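Local coordinates for protein phosphoserine phosphatase RsbX (Bacillus subtilis, PDB 3W42) that dephosphorylates the stressosome protein RsbS and so acts as a negative regulator of sigma-B in the general stress response, at residues L38-A43 with T192-Q197; D70-I75 with Y138-A143; R100-C105 with A143-G148; V110-H115 with S149-H154. All coordinates share one frame; numbering follows the deposited sequence.

In the fold
Contacts 1 and 4 lie in the core; contacts 2 and 3 lie nearer the surface. Contact 1 joins the two sheets of the alpha-beta beta-alpha sandwich mainly through apolar side chains. Contact 4 lies within one sheet and rests on paired backbone bonds. The two meet where strand 150-154 bonds to strand 191-198, as from Ile-194 N to Ile-153 O. Contacts 2 and 3 share Ala-143 and strand 140-144, an outermost strand of the five-stranded sheet. Contact 3 pairs it with strand 101-107 by backbone bonds and ring packing. Contact 2 sets it against helix 71-81 by a carboxylate-hydroxyl bond, waters and a CH-pi contact. Phe-102 of contact 3 also packs on Phe-112 and Leu-114 of contact 4.

Contact 1: residues L38-A43 with T192-Q197; sequences LICAVA and TYILGQ
Cys-40 is the first residue of 38-43 to touch the strand 192-197. Its CB lies 3.9 Å from Ile-194 CD1. The carbonyl O of Ala-41 comes next, at 4.0 Å from the same CD1 atom. Val-42 makes the closest approach. Its CG2 is 3.5 Å from Ile-194 CD1, closer than carbons normally pack, and 3.7 Å from Ile-194 CG1. The two side chains point in opposite directions, each lying beside the other. The other branch of Val-42, CG1, stands anti to the backbone N (chi1 177°) and reaches Thr-192 CG2 at 4.2 Å. Thr-192 turns its methyl to the valine, while its OG1 bonds to Asp-27 and Gln-16. The strand axes are 8.1 Å apart and run at 157°, nearly antiparallel. They belong to different sheets, so this is face-to-face packing in the central beta sandwich of the PPM phosphatase fold. Met-31 of strand 27-33 also touches both Cys-40 and Ile-194. The side-chain contacts are apolar, and the one polar atom close by, Ala-41 O, meets only a methyl. The sheets are held here by buried side-chain packing, and the threonine hydroxyl finds its partners elsewhere.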
loop_
_atom_site.group_PDB
_atom_site.type_symbol
_atom_site.label_atom_id
_atom_site.label_comp_id
_atom_site.label_asym_id
_atom_site.label_seq_id
_atom_site.Cartn_x
_atom_site.Cartn_y
_atom_site.Cartn_z
ATOM N N LEU A 38 -9.330 9.484 1.299
ATOM C CA LEU A 38 -8.358 8.507 1.870
ATOM C C LEU A 38 -6.996 8.885 1.360
ATOM O O LEU A 38 -6.848 9.154 0.158
ATOM C CB LEU A 38 -8.668 7.038 1.398
ATOM C CG LEU A 38 -7.775 5.913 1.908
ATOM C CD1 LEU A 38 -8.278 5.574 3.332
ATOM C CD2 LEU A 38 -7.712 4.594 1.048
ATOM N N ILE A 39 -5.976 8.740 2.204
ATOM C CA ILE A 39 -4.640 8.543 1.710
ATOM C C ILE A 39 -4.052 7.342 2.394
ATOM O O ILE A 39 -4.304 7.041 3.572
ATOM C CB ILE A 39 -3.743 9.712 1.909
ATOM C CG1 ILE A 39 -2.448 9.488 1.124
ATOM C CG2 ILE A 39 -3.486 9.992 3.380
ATOM C CD1 ILE A 39 -1.707 10.723 0.864
ATOM N N CYS A 40 -3.299 6.606 1.630
ATOM C CA CYS A 40 -2.571 5.466 2.226
ATOM C C CYS A 40 -1.313 5.213 1.424
ATOM O O CYS A 40 -1.132 5.605 0.293
ATOM C CB CYS A 40 -3.346 4.227 2.524
ATOM S SG CYS A 40 -3.870 3.462 0.956
ATOM N N ALA A 41 -0.362 4.617 2.118
ATOM C CA ALA A 41 0.927 4.292 1.531
ATOM C C ALA A 41 1.500 3.088 2.221
ATOM O O ALA A 41 1.294 2.900 3.428
ATOM C CB ALA A 41 1.878 5.450 1.628
ATOM N N VAL A 42 2.276 2.330 1.494
ATOM C CA VAL A 42 3.030 1.184 1.981
ATOM C C VAL A 42 4.421 1.281 1.418
ATOM O O VAL A 42 4.573 1.551 0.202
ATOM C CB VAL A 42 2.346 -0.162 1.625
ATOM C CG1 VAL A 42 3.199 -1.337 2.077
ATOM C CG2 VAL A 42 0.908 -0.212 2.218
ATOM N N ALA A 43 5.437 1.023 2.218
ATOM C CA ALA A 43 6.802 1.068 1.793
ATOM C C ALA A 43 7.624 -0.045 2.400
ATOM O O ALA A 43 7.340 -0.490 3.521
ATOM C CB ALA A 43 7.437 2.453 2.148
ATOM N N THR A 192 3.370 -6.772 5.011
ATOM C CA THR A 192 2.432 -5.670 5.232
ATOM C C THR A 192 1.432 -5.654 4.157
ATOM O O THR A 192 1.795 -5.729 2.967
ATOM C CB THR A 192 3.183 -4.320 5.305
ATOM O OG1 THR A 192 4.211 -4.383 6.269
ATOM C CG2 THR A 192 2.262 -3.210 5.666
ATOM N N TYR A 193 0.155 -5.495 4.513
ATOM C CA TYR A 193 -0.849 -5.223 3.490
ATOM C C TYR A 193 -1.912 -4.320 4.048
ATOM O O TYR A 193 -2.195 -4.293 5.242
ATOM C CB TYR A 193 -1.454 -6.514 2.865
ATOM C CG TYR A 193 -2.144 -7.471 3.778
ATOM C CD1 TYR A 193 -3.439 -7.282 4.209
ATOM C CD2 TYR A 193 -1.509 -8.633 4.180
ATOM C CE1 TYR A 193 -4.070 -8.239 5.021
ATOM C CE2 TYR A 193 -2.146 -9.575 4.953
ATOM C CZ TYR A 193 -3.398 -9.384 5.380
ATOM O OH TYR A 193 -3.994 -10.358 6.161
ATOM N N ILE A 194 -2.536 -3.569 3.133
ATOM C CA ILE A 194 -3.704 -2.751 3.398
ATOM C C ILE A 194 -4.800 -3.251 2.493
ATOM O O ILE A 194 -4.616 -3.322 1.287
ATOM C CB ILE A 194 -3.456 -1.267 3.159
ATOM C CG1 ILE A 194 -2.325 -0.701 4.009
ATOM C CG2 ILE A 194 -4.758 -0.473 3.329
ATOM C CD1 ILE A 194 -2.038 0.791 3.814
ATOM N N LEU A 195 -5.945 -3.598 3.060
ATOM C CA LEU A 195 -7.141 -3.975 2.358
ATOM C C LEU A 195 -8.164 -2.851 2.433
ATOM O O LEU A 195 -8.346 -2.250 3.519
ATOM C CB LEU A 195 -7.773 -5.176 2.996
ATOM C CG LEU A 195 -6.988 -6.475 2.827
ATOM C CD1 LEU A 195 -7.469 -7.591 3.677
ATOM C CD2 LEU A 195 -7.224 -6.949 1.221
ATOM N N GLY A 196 -8.937 -2.645 1.378
ATOM C CA GLY A 196 -10.058 -1.754 1.407
ATOM C C GLY A 196 -11.239 -2.334 0.641
ATOM O O GLY A 196 -11.103 -3.012 -0.348
ATOM N N GLN A 197 -12.416 -2.024 1.164
ATOM C CA GLN A 197 -13.699 -2.321 0.524
ATOM C C GLN A 197 -14.422 -0.985 0.404
ATOM O O GLN A 197 -14.681 -0.333 1.416
ATOM C CB GLN A 197 -14.501 -3.351 1.312
ATOM C CG GLN A 197 -15.885 -3.558 0.728
ATOM C CD GLN A 197 -16.611 -4.663 1.438
ATOM O OE1 GLN A 197 -17.170 -5.547 0.749
ATOM N NE2 GLN A 197 -16.659 -4.631 2.718
#

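Contact 2: residues D70-I75 with Y138-A143; sequences DVESII and YKTHTA
The first turn of helix 71-81 packs on strand 140-144, an edge strand of the five-stranded sheet, and on the residues leading into it. Glu-72 and Thr-140 make the polar link. Thr-140 OG1 donates to Glu-72 OE1 at 2.7 Å, and OE1 accepts with its anti lone pair, the one away from OE2. Glu-72 CG stands anti to the backbone N (chi1 -166°), and the chain runs on extended past Tyr-138. Its CD comes within 3.6 Å of Tyr-138 CB. OE2 accepts from a water that also takes the N-H of Tyr-138. OE1 is thus held directly by Thr-140, and OE2 through water by Tyr-138, ahead of the strand. Apolar contacts lie beside this link. Ile-75 CG2 sits over one face of the Tyr-138 ring, 3.6 Å from its centroid, in a CH-pi contact. The phenol OH of Tyr-138 bonds to Glu-76, one residue further along the helix. Val-71 CG2 meets Thr-140 CG2 at 3.6 Å. Val-71 also packs on strands 88-96 and 101-107. Asp-70 is the N-cap: its OD2 accepts from Ser-73 N at 3.0 Å, met from above the carboxylate plane. A second water joins this OD2 to Glu-72 N and, weakly, to Thr-140 OG1. Helices packed on the outer face of a sheet are typical of the alpha-beta beta-alpha sandwich of PPM phosphatases.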
loop_
_atom_site.group_PDB
_atom_site.type_symbol
_atom_site.label_atom_id
_atom_site.label_comp_id
_atom_site.label_asym_id
_atom_site.label_seq_id
_atom_site.Cartn_x
_atom_site.Cartn_y
_atom_site.Cartn_z
ATOM N N ASP A 70 -0.837 16.062 -4.438
ATOM C CA ASP A 70 -1.044 14.948 -5.392
ATOM C C ASP A 70 -0.016 13.856 -5.167
ATOM O O ASP A 70 1.078 14.062 -4.669
ATOM C CB ASP A 70 -1.065 15.432 -6.763
ATOM C CG ASP A 70 0.151 15.987 -7.113
ATOM O OD1 ASP A 70 0.462 17.110 -6.708
ATOM O OD2 ASP A 70 0.981 15.319 -7.689
ATOM N N VAL A 71 -0.398 12.630 -5.552
ATOM C CA VAL A 71 0.475 11.474 -5.300
ATOM C C VAL A 71 1.884 11.605 -5.835
ATOM O O VAL A 71 2.839 11.218 -5.211
ATOM C CB VAL A 71 -0.156 10.127 -5.686
ATOM C CG1 VAL A 71 -1.371 9.791 -4.798
ATOM C CG2 VAL A 71 -0.566 10.100 -7.183
ATOM N N GLU A 72 2.024 12.203 -7.020
ATOM C CA GLU A 72 3.317 12.359 -7.615
ATOM C C GLU A 72 4.154 13.382 -6.845
ATOM O O GLU A 72 5.379 13.237 -6.738
ATOM C CB GLU A 72 3.230 12.738 -9.118
ATOM C CG GLU A 72 4.423 12.608 -9.843
ATOM C CD GLU A 72 4.203 12.530 -11.398
ATOM O OE1 GLU A 72 3.184 11.875 -11.950
ATOM O OE2 GLU A 72 5.131 13.115 -11.995
ATOM N N SER A 73 3.524 14.432 -6.337
ATOM C CA SER A 73 4.242 15.343 -5.459
ATOM C C SER A 73 4.739 14.691 -4.185
ATOM O O SER A 73 5.873 14.892 -3.763
ATOM C CB SER A 73 3.349 16.492 -5.089
ATOM O OG SER A 73 4.044 17.424 -4.255
ATOM N N ILE A 74 3.872 13.892 -3.595
ATOM C CA ILE A 74 4.220 13.222 -2.354
ATOM C C ILE A 74 5.397 12.255 -2.616
ATOM O O ILE A 74 6.390 12.211 -1.874
ATOM C CB ILE A 74 3.044 12.456 -1.724
ATOM C CG1 ILE A 74 1.896 13.430 -1.421
ATOM C CG2 ILE A 74 3.534 11.719 -0.471
ATOM C CD1 ILE A 74 0.632 12.731 -0.946
ATOM N N ILE A 75 5.307 11.453 -3.702
ATOM C CA ILE A 75 6.345 10.468 -3.947
ATOM C C ILE A 75 7.680 11.117 -4.236
ATOM O O ILE A 75 8.714 10.562 -3.876
ATOM C CB ILE A 75 5.899 9.446 -5.013
ATOM C CG1 ILE A 75 6.674 8.121 -4.747
ATOM C CG2 ILE A 75 6.085 9.959 -6.381
ATOM C CD1 ILE A 75 6.126 6.947 -5.650
ATOM N N TYR A 138 7.985 9.401 -12.971
ATOM C CA TYR A 138 6.865 8.751 -12.322
ATOM C C TYR A 138 5.703 8.546 -13.305
ATOM O O TYR A 138 5.520 9.310 -14.275
ATOM C CB TYR A 138 6.377 9.653 -11.179
ATOM C CG TYR A 138 7.422 9.894 -10.131
ATOM C CD1 TYR A 138 7.879 8.856 -9.389
ATOM C CD2 TYR A 138 8.001 11.151 -9.934
ATOM C CE1 TYR A 138 8.766 9.108 -8.395
ATOM C CE2 TYR A 138 8.988 11.350 -8.998
ATOM C CZ TYR A 138 9.323 10.349 -8.208
ATOM O OH TYR A 138 10.279 10.525 -7.247
ATOM N N LYS A 139 4.917 7.545 -13.015
ATOM C CA LYS A 139 3.687 7.249 -13.720
ATOM C C LYS A 139 2.542 7.404 -12.702
ATOM O O LYS A 139 2.617 6.787 -11.637
ATOM C CB LYS A 139 3.782 5.837 -14.344
ATOM C CG LYS A 139 2.587 5.235 -14.800
ATOM C CD LYS A 139 1.999 6.060 -15.906
ATOM C CE LYS A 139 0.700 5.406 -16.417
ATOM N NZ LYS A 139 0.123 6.113 -17.598
ATOM N N THR A 140 1.627 8.282 -12.885
ATOM C CA THR A 140 0.478 8.364 -12.045
ATOM C C THR A 140 -0.726 7.841 -12.764
ATOM O O THR A 140 -1.017 8.256 -13.912
ATOM C CB THR A 140 0.260 9.806 -11.581
ATOM O OG1 THR A 140 1.378 10.203 -10.792
ATOM C CG2 THR A 140 -1.075 9.900 -10.759
ATOM N N HIS A 141 -1.495 6.997 -12.119
ATOM C CA HIS A 141 -2.775 6.480 -12.659
ATOM C C HIS A 141 -3.905 7.192 -11.986
ATOM O O HIS A 141 -3.926 7.384 -10.765
ATOM C CB HIS A 141 -2.939 4.962 -12.401
ATOM C CG HIS A 141 -4.138 4.284 -13.041
ATOM N ND1 HIS A 141 -4.122 3.936 -14.361
ATOM C CD2 HIS A 141 -5.335 3.855 -12.545
ATOM C CE1 HIS A 141 -5.266 3.342 -14.669
ATOM N NE2 HIS A 141 -6.003 3.247 -13.585
ATOM N N THR A 142 -4.878 7.597 -12.774
ATOM C CA THR A 142 -6.114 8.226 -12.297
ATOM C C THR A 142 -7.284 7.467 -12.897
ATOM O O THR A 142 -7.327 7.327 -14.106
ATOM C CB THR A 142 -6.174 9.733 -12.772
ATOM O OG1 THR A 142 -4.998 10.403 -12.319
ATOM C CG2 THR A 142 -7.433 10.424 -12.286
ATOM N N ALA A 143 -8.223 6.998 -12.097
ATOM C CA ALA A 143 -9.343 6.254 -12.587
ATOM C C ALA A 143 -10.518 6.380 -11.652
ATOM O O ALA A 143 -10.391 6.637 -10.487
ATOM C CB ALA A 143 -8.973 4.808 -12.830
HETATM O O HOH W 1 0.052 12.985 -9.191
HETATM O O HOH W 2 7.831 12.238 -13.448
#

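Contact 3: residues R100-C105 with A143-G148; sequences RQFTYC and ATYEKG
Arg-100 and Tyr-145 form the tight part of this contact. Arg-100 CB sits over the centre of the Tyr-145 ring, 3.6 Å from its centroid, in a CH-pi contact. The ring reaches this place because Tyr-145 CG stands between its backbone N and carbonyl carbon (chi1 67°). The arginine chain then runs extended across the ring, and CG and CD both pass close to CE1. The guanidinium lies nearly perpendicular to the ring, with planes 86° apart. Backbone bonds anchor the pair: Tyr-145 N donates to Arg-100 O at 2.9 Å. Phe-102 and Ala-143 bond to each other both ways, and Phe-102 CE2 touches Ala-143 CB at 3.8 Å. Phe-102 CD2 lies 4.3 Å from Tyr-145 CD2, edge near edge. Here the outermost strand 140-144 joins strand 101-107 in antiparallel pairing. Arg-100 and Gln-101 both face Asn-96, which fits a G1 beta bulge at the start of strand 101-107. The side of Gln-101 and Thr-144 is looser. They are a non-hydrogen-bonded pair, and a water donates to Gln-101 OE1 at 2.8 Å on this side. At the far end, exposed Lys-147 lays CB over one face of the guanidinium, 3.8 Å from Arg-100 NE. That NE also makes a salt bridge to the terminal carboxylate of Ser-199.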
loop_
_atom_site.group_PDB
_atom_site.type_symbol
_atom_site.label_atom_id
_atom_site.label_comp_id
_atom_site.label_asym_id
_atom_site.label_seq_id
_atom_site.Cartn_x
_atom_site.Cartn_y
_atom_site.Cartn_z
ATOM N N ARG A 100 -15.741 9.007 -6.499
ATOM C CA ARG A 100 -15.247 7.619 -6.669
ATOM C C ARG A 100 -14.057 7.626 -7.600
ATOM O O ARG A 100 -13.998 6.864 -8.558
ATOM C CB ARG A 100 -16.324 6.618 -7.076
ATOM C CG ARG A 100 -17.369 6.402 -5.998
ATOM C CD ARG A 100 -18.162 5.128 -6.240
ATOM N NE ARG A 100 -19.110 4.779 -5.193
ATOM C CZ ARG A 100 -20.343 5.233 -5.102
ATOM N NH1 ARG A 100 -20.820 6.063 -6.059
ATOM N NH2 ARG A 100 -21.110 4.883 -4.120
ATOM N N GLN A 101 -13.063 8.439 -7.283
ATOM C CA GLN A 101 -11.865 8.547 -8.110
ATOM C C GLN A 101 -10.648 8.169 -7.250
ATOM O O GLN A 101 -10.533 8.605 -6.115
ATOM C CB GLN A 101 -11.698 9.934 -8.653
ATOM C CG GLN A 101 -10.579 9.996 -9.741
ATOM C CD GLN A 101 -10.506 11.324 -10.449
ATOM O OE1 GLN A 101 -10.876 11.423 -11.661
ATOM N NE2 GLN A 101 -9.991 12.333 -9.762
ATOM N N PHE A 102 -9.726 7.400 -7.812
ATOM C CA PHE A 102 -8.467 7.179 -7.161
ATOM C C PHE A 102 -7.322 7.634 -7.996
ATOM O O PHE A 102 -7.399 7.676 -9.236
ATOM C CB PHE A 102 -8.327 5.694 -6.722
ATOM C CG PHE A 102 -8.085 4.709 -7.815
ATOM C CD1 PHE A 102 -6.825 4.400 -8.249
ATOM C CD2 PHE A 102 -9.171 4.080 -8.415
ATOM C CE1 PHE A 102 -6.603 3.494 -9.187
ATOM C CE2 PHE A 102 -8.972 3.097 -9.405
ATOM C CZ PHE A 102 -7.660 2.801 -9.718
ATOM N N THR A 103 -6.207 7.941 -7.320
ATOM C CA THR A 103 -4.981 8.292 -7.976
ATOM C C THR A 103 -3.863 7.432 -7.282
ATOM O O THR A 103 -3.893 7.213 -6.066
ATOM C CB THR A 103 -4.662 9.736 -7.873
ATOM O OG1 THR A 103 -4.772 10.217 -6.537
ATOM C CG2 THR A 103 -5.526 10.594 -8.817
ATOM N N TYR A 104 -2.915 6.976 -8.064
ATOM C CA TYR A 104 -1.927 6.013 -7.607
ATOM C C TYR A 104 -0.608 6.248 -8.248
ATOM O O TYR A 104 -0.512 6.437 -9.480
ATOM C CB TYR A 104 -2.421 4.570 -7.966
ATOM C CG TYR A 104 -1.488 3.475 -7.559
ATOM C CD1 TYR A 104 -1.348 3.147 -6.197
ATOM C CD2 TYR A 104 -0.695 2.815 -8.484
ATOM C CE1 TYR A 104 -0.480 2.124 -5.815
ATOM C CE2 TYR A 104 0.195 1.804 -8.086
ATOM C CZ TYR A 104 0.280 1.476 -6.742
ATOM O OH TYR A 104 1.129 0.499 -6.293
ATOM N N CYS A 105 0.471 6.197 -7.461
ATOM C CA CYS A 105 1.816 6.319 -7.975
ATOM C C CYS A 105 2.704 5.417 -7.142
ATOM O O CYS A 105 2.593 5.374 -5.919
ATOM C CB CYS A 105 2.292 7.732 -7.960
ATOM S SG CYS A 105 3.850 8.072 -8.780
ATOM N N ALA A 143 -8.223 6.998 -12.097
ATOM C CA ALA A 143 -9.343 6.254 -12.587
ATOM C C ALA A 143 -10.518 6.380 -11.652
ATOM O O ALA A 143 -10.391 6.637 -10.487
ATOM C CB ALA A 143 -8.973 4.808 -12.830
ATOM N N THR A 144 -11.696 6.068 -12.186
ATOM C CA THR A 144 -12.931 5.949 -11.408
ATOM C C THR A 144 -13.092 4.513 -10.972
ATOM O O THR A 144 -12.843 3.599 -11.740
ATOM C CB THR A 144 -14.095 6.396 -12.321
ATOM O OG1 THR A 144 -13.815 7.738 -12.732
ATOM C CG2 THR A 144 -15.452 6.355 -11.653
ATOM N N TYR A 145 -13.552 4.269 -9.777
ATOM C CA TYR A 145 -13.918 2.952 -9.289
ATOM C C TYR A 145 -15.443 2.882 -9.182
ATOM O O TYR A 145 -16.116 3.846 -8.942
ATOM C CB TYR A 145 -13.228 2.553 -7.968
ATOM C CG TYR A 145 -13.642 3.376 -6.790
ATOM C CD1 TYR A 145 -14.725 3.038 -6.001
ATOM C CD2 TYR A 145 -12.929 4.510 -6.438
ATOM C CE1 TYR A 145 -15.094 3.759 -4.923
ATOM C CE2 TYR A 145 -13.350 5.301 -5.327
ATOM C CZ TYR A 145 -14.384 4.919 -4.568
ATOM O OH TYR A 145 -14.725 5.678 -3.480
ATOM N N GLU A 146 -15.963 1.689 -9.263
ATOM C CA GLU A 146 -17.377 1.389 -9.028
ATOM C C GLU A 146 -17.643 0.958 -7.616
ATOM O O GLU A 146 -16.775 0.352 -6.948
ATOM C CB GLU A 146 -17.907 0.339 -9.974
ATOM C CG GLU A 146 -17.880 0.796 -11.401
ATOM C CD GLU A 146 -18.675 -0.018 -12.331
ATOM O OE1 GLU A 146 -18.103 -1.081 -12.664
ATOM O OE2 GLU A 146 -19.738 0.424 -12.843
ATOM N N LYS A 147 -18.823 1.295 -7.121
ATOM C CA LYS A 147 -19.199 0.840 -5.815
ATOM C C LYS A 147 -19.005 -0.689 -5.702
ATOM O O LYS A 147 -19.287 -1.464 -6.606
ATOM C CB LYS A 147 -20.611 1.263 -5.415
ATOM C CG LYS A 147 -21.710 0.700 -6.271
ATOM C CD LYS A 147 -23.090 0.974 -5.631
ATOM C CE LYS A 147 -24.272 0.579 -6.528
ATOM N NZ LYS A 147 -24.370 1.347 -7.743
ATOM N N GLY A 148 -18.481 -1.132 -4.548
ATOM C CA GLY A 148 -18.230 -2.515 -4.331
ATOM C C GLY A 148 -16.811 -2.963 -4.599
ATOM O O GLY A 148 -16.474 -4.123 -4.322
HETATM O O HOH W 3 -11.311 9.261 -13.408
#

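Contact 4: residues V110-H115 with S149-H154; sequences VRFILH and SKFIIH
Phe-112 meets strand 150-154 through one side of its ring. Its CB is 4.2 Å from Ile-152 O. CG stands anti to the backbone N (chi1 173°), which places the ring toward Ile-153 and Phe-151. CD1 touches Ile-153 CG1 at 3.6 Å and Ile-152 O at 3.5 Å, the oxygen lying near the ring plane. Farther out, CE1 reaches Phe-151 CB at 3.8 Å. The two phenyl rings form an offset edge-to-face pair, with the edge of Phe-112 toward the face of Phe-151 and planes at 74°. The ring tip, Phe-112 CZ, lies 4.2 Å from Leu-114 CD1. The far side of the ring turns to the other sheet, where CE2 packs on Phe-102. The backbones are tied by six hydrogen bonds. Arg-111, Ile-113 and His-115 each exchange two with His-154, Ile-152 and Lys-150 in turn. On the face opposite Phe-112, Arg-111 CB makes a CH-pi contact over one face of the His-154 ring, offset toward its rim, 4.0 Å from the centroid. Ile-113 CD1 meets Ile-152 CG2 at 3.8 Å on that side of the sheet. Lys-150 carries its NZ away to the carbonyl oxygens of Leu-167 and Gly-170. The pair is antiparallel within the six-stranded sheet. Strand 150-154 has 191-198 on its other side. Ile-113 and His-115 pack against helix 163-169, while Phe-151 and Ile-153 face strand 37-45 of the second sheet.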
loop_
_atom_site.group_PDB
_atom_site.type_symbol
_atom_site.label_atom_id
_atom_site.label_comp_id
_atom_site.label_asym_id
_atom_site.label_seq_id
_atom_site.Cartn_x
_atom_site.Cartn_y
_atom_site.Cartn_z
ATOM N N VAL A 110 6.175 -2.940 -4.317
ATOM C CA VAL A 110 4.971 -2.933 -3.533
ATOM C C VAL A 110 3.800 -2.913 -4.482
ATOM O O VAL A 110 3.729 -2.057 -5.398
ATOM C CB VAL A 110 4.942 -1.667 -2.562
ATOM C CG1 VAL A 110 3.661 -1.652 -1.744
ATOM C CG2 VAL A 110 6.161 -1.669 -1.664
ATOM N N ARG A 111 2.921 -3.888 -4.400
ATOM C CA ARG A 111 1.894 -4.139 -5.402
ATOM C C ARG A 111 0.538 -3.599 -4.980
ATOM O O ARG A 111 0.220 -3.560 -3.797
ATOM C CB ARG A 111 1.782 -5.609 -5.664
ATOM C CG ARG A 111 3.110 -6.342 -6.108
ATOM C CD ARG A 111 3.777 -5.695 -7.235
ATOM N NE ARG A 111 3.008 -5.735 -8.462
ATOM C CZ ARG A 111 2.969 -6.749 -9.336
ATOM N NH1 ARG A 111 3.808 -7.793 -9.164
ATOM N NH2 ARG A 111 2.174 -6.679 -10.403
ATOM N N PHE A 112 -0.252 -3.216 -5.956
ATOM C CA PHE A 112 -1.595 -2.719 -5.768
ATOM C C PHE A 112 -2.503 -3.422 -6.759
ATOM O O PHE A 112 -2.206 -3.502 -7.961
ATOM C CB PHE A 112 -1.645 -1.195 -6.039
ATOM C CG PHE A 112 -2.999 -0.561 -6.051
ATOM C CD1 PHE A 112 -3.956 -0.771 -5.065
ATOM C CD2 PHE A 112 -3.320 0.395 -7.026
ATOM C CE1 PHE A 112 -5.149 -0.079 -5.077
ATOM C CE2 PHE A 112 -4.500 1.079 -7.051
ATOM C CZ PHE A 112 -5.448 0.845 -6.071
ATOM N N ILE A 113 -3.620 -3.960 -6.250
ATOM C CA ILE A 113 -4.619 -4.618 -7.056
ATOM C C ILE A 113 -5.978 -4.106 -6.627
ATOM O O ILE A 113 -6.295 -4.187 -5.427
ATOM C CB ILE A 113 -4.567 -6.215 -6.872
ATOM C CG1 ILE A 113 -3.160 -6.769 -7.155
ATOM C CG2 ILE A 113 -5.634 -6.799 -7.798
ATOM C CD1 ILE A 113 -2.238 -6.838 -5.995
ATOM N N LEU A 114 -6.767 -3.595 -7.548
ATOM C CA LEU A 114 -8.143 -3.145 -7.279
ATOM C C LEU A 114 -9.065 -3.974 -8.166
ATOM O O LEU A 114 -8.947 -3.990 -9.375
ATOM C CB LEU A 114 -8.280 -1.649 -7.465
ATOM C CG LEU A 114 -9.694 -1.050 -7.141
ATOM C CD1 LEU A 114 -9.569 0.380 -6.516
ATOM C CD2 LEU A 114 -10.661 -1.151 -8.314
ATOM N N HIS A 115 -9.972 -4.697 -7.517
ATOM C CA HIS A 115 -10.945 -5.609 -8.134
ATOM C C HIS A 115 -12.279 -4.919 -8.179
ATOM O O HIS A 115 -12.782 -4.465 -7.187
ATOM C CB HIS A 115 -11.106 -6.890 -7.253
ATOM C CG HIS A 115 -12.206 -7.812 -7.719
ATOM N ND1 HIS A 115 -12.101 -8.668 -8.784
ATOM C CD2 HIS A 115 -13.492 -7.876 -7.345
ATOM C CE1 HIS A 115 -13.258 -9.251 -9.026
ATOM N NE2 HIS A 115 -14.140 -8.741 -8.174
ATOM N N SER A 149 -16.005 -2.105 -5.175
ATOM C CA SER A 149 -14.605 -2.433 -5.432
ATOM C C SER A 149 -13.856 -2.773 -4.172
ATOM O O SER A 149 -14.134 -2.218 -3.103
ATOM C CB SER A 149 -13.922 -1.273 -6.158
ATOM O OG SER A 149 -14.487 -1.041 -7.446
ATOM N N LYS A 150 -12.899 -3.693 -4.291
ATOM C CA LYS A 150 -12.077 -4.147 -3.182
ATOM C C LYS A 150 -10.605 -4.102 -3.628
ATOM O O LYS A 150 -10.321 -4.476 -4.779
ATOM C CB LYS A 150 -12.446 -5.569 -2.758
ATOM C CG LYS A 150 -13.798 -5.657 -2.117
ATOM C CD LYS A 150 -14.409 -7.026 -1.970
ATOM C CE LYS A 150 -15.071 -7.461 -3.280
ATOM N NZ LYS A 150 -15.529 -8.825 -3.259
ATOM N N PHE A 151 -9.692 -3.691 -2.769
ATOM C CA PHE A 151 -8.321 -3.541 -3.154
ATOM C C PHE A 151 -7.363 -4.054 -2.085
ATOM O O PHE A 151 -7.720 -4.114 -0.895
ATOM C CB PHE A 151 -7.959 -2.144 -3.593
ATOM C CG PHE A 151 -7.965 -1.098 -2.491
ATOM C CD1 PHE A 151 -6.873 -0.940 -1.677
ATOM C CD2 PHE A 151 -9.069 -0.291 -2.281
ATOM C CE1 PHE A 151 -6.914 0.068 -0.620
ATOM C CE2 PHE A 151 -9.058 0.677 -1.260
ATOM C CZ PHE A 151 -7.996 0.851 -0.454
ATOM N N ILE A 152 -6.141 -4.292 -2.490
ATOM C CA ILE A 152 -5.022 -4.545 -1.601
ATOM C C ILE A 152 -3.804 -3.805 -2.079
ATOM O O ILE A 152 -3.554 -3.720 -3.305
ATOM C CB ILE A 152 -4.752 -6.052 -1.472
ATOM C CG1 ILE A 152 -3.717 -6.365 -0.361
ATOM C CG2 ILE A 152 -4.307 -6.683 -2.792
ATOM C CD1 ILE A 152 -3.534 -7.865 -0.078
ATOM N N ILE A 153 -3.002 -3.323 -1.159
ATOM C CA ILE A 153 -1.623 -2.884 -1.384
ATOM C C ILE A 153 -0.745 -3.745 -0.502
ATOM O O ILE A 153 -1.042 -3.836 0.706
ATOM C CB ILE A 153 -1.391 -1.404 -1.038
ATOM C CG1 ILE A 153 -2.329 -0.505 -1.864
ATOM C CG2 ILE A 153 0.042 -1.012 -1.281
ATOM C CD1 ILE A 153 -2.340 0.969 -1.349
ATOM N N HIS A 154 0.299 -4.377 -1.015
ATOM C CA HIS A 154 1.107 -5.276 -0.178
ATOM C C HIS A 154 2.566 -5.246 -0.523
ATOM O O HIS A 154 2.973 -5.063 -1.700
ATOM C CB HIS A 154 0.573 -6.698 -0.260
ATOM C CG HIS A 154 0.738 -7.402 -1.560
ATOM N ND1 HIS A 154 1.914 -8.030 -1.910
ATOM C CD2 HIS A 154 -0.102 -7.645 -2.605
ATOM C CE1 HIS A 154 1.743 -8.604 -3.118
ATOM N NE2 HIS A 154 0.522 -8.386 -3.555
#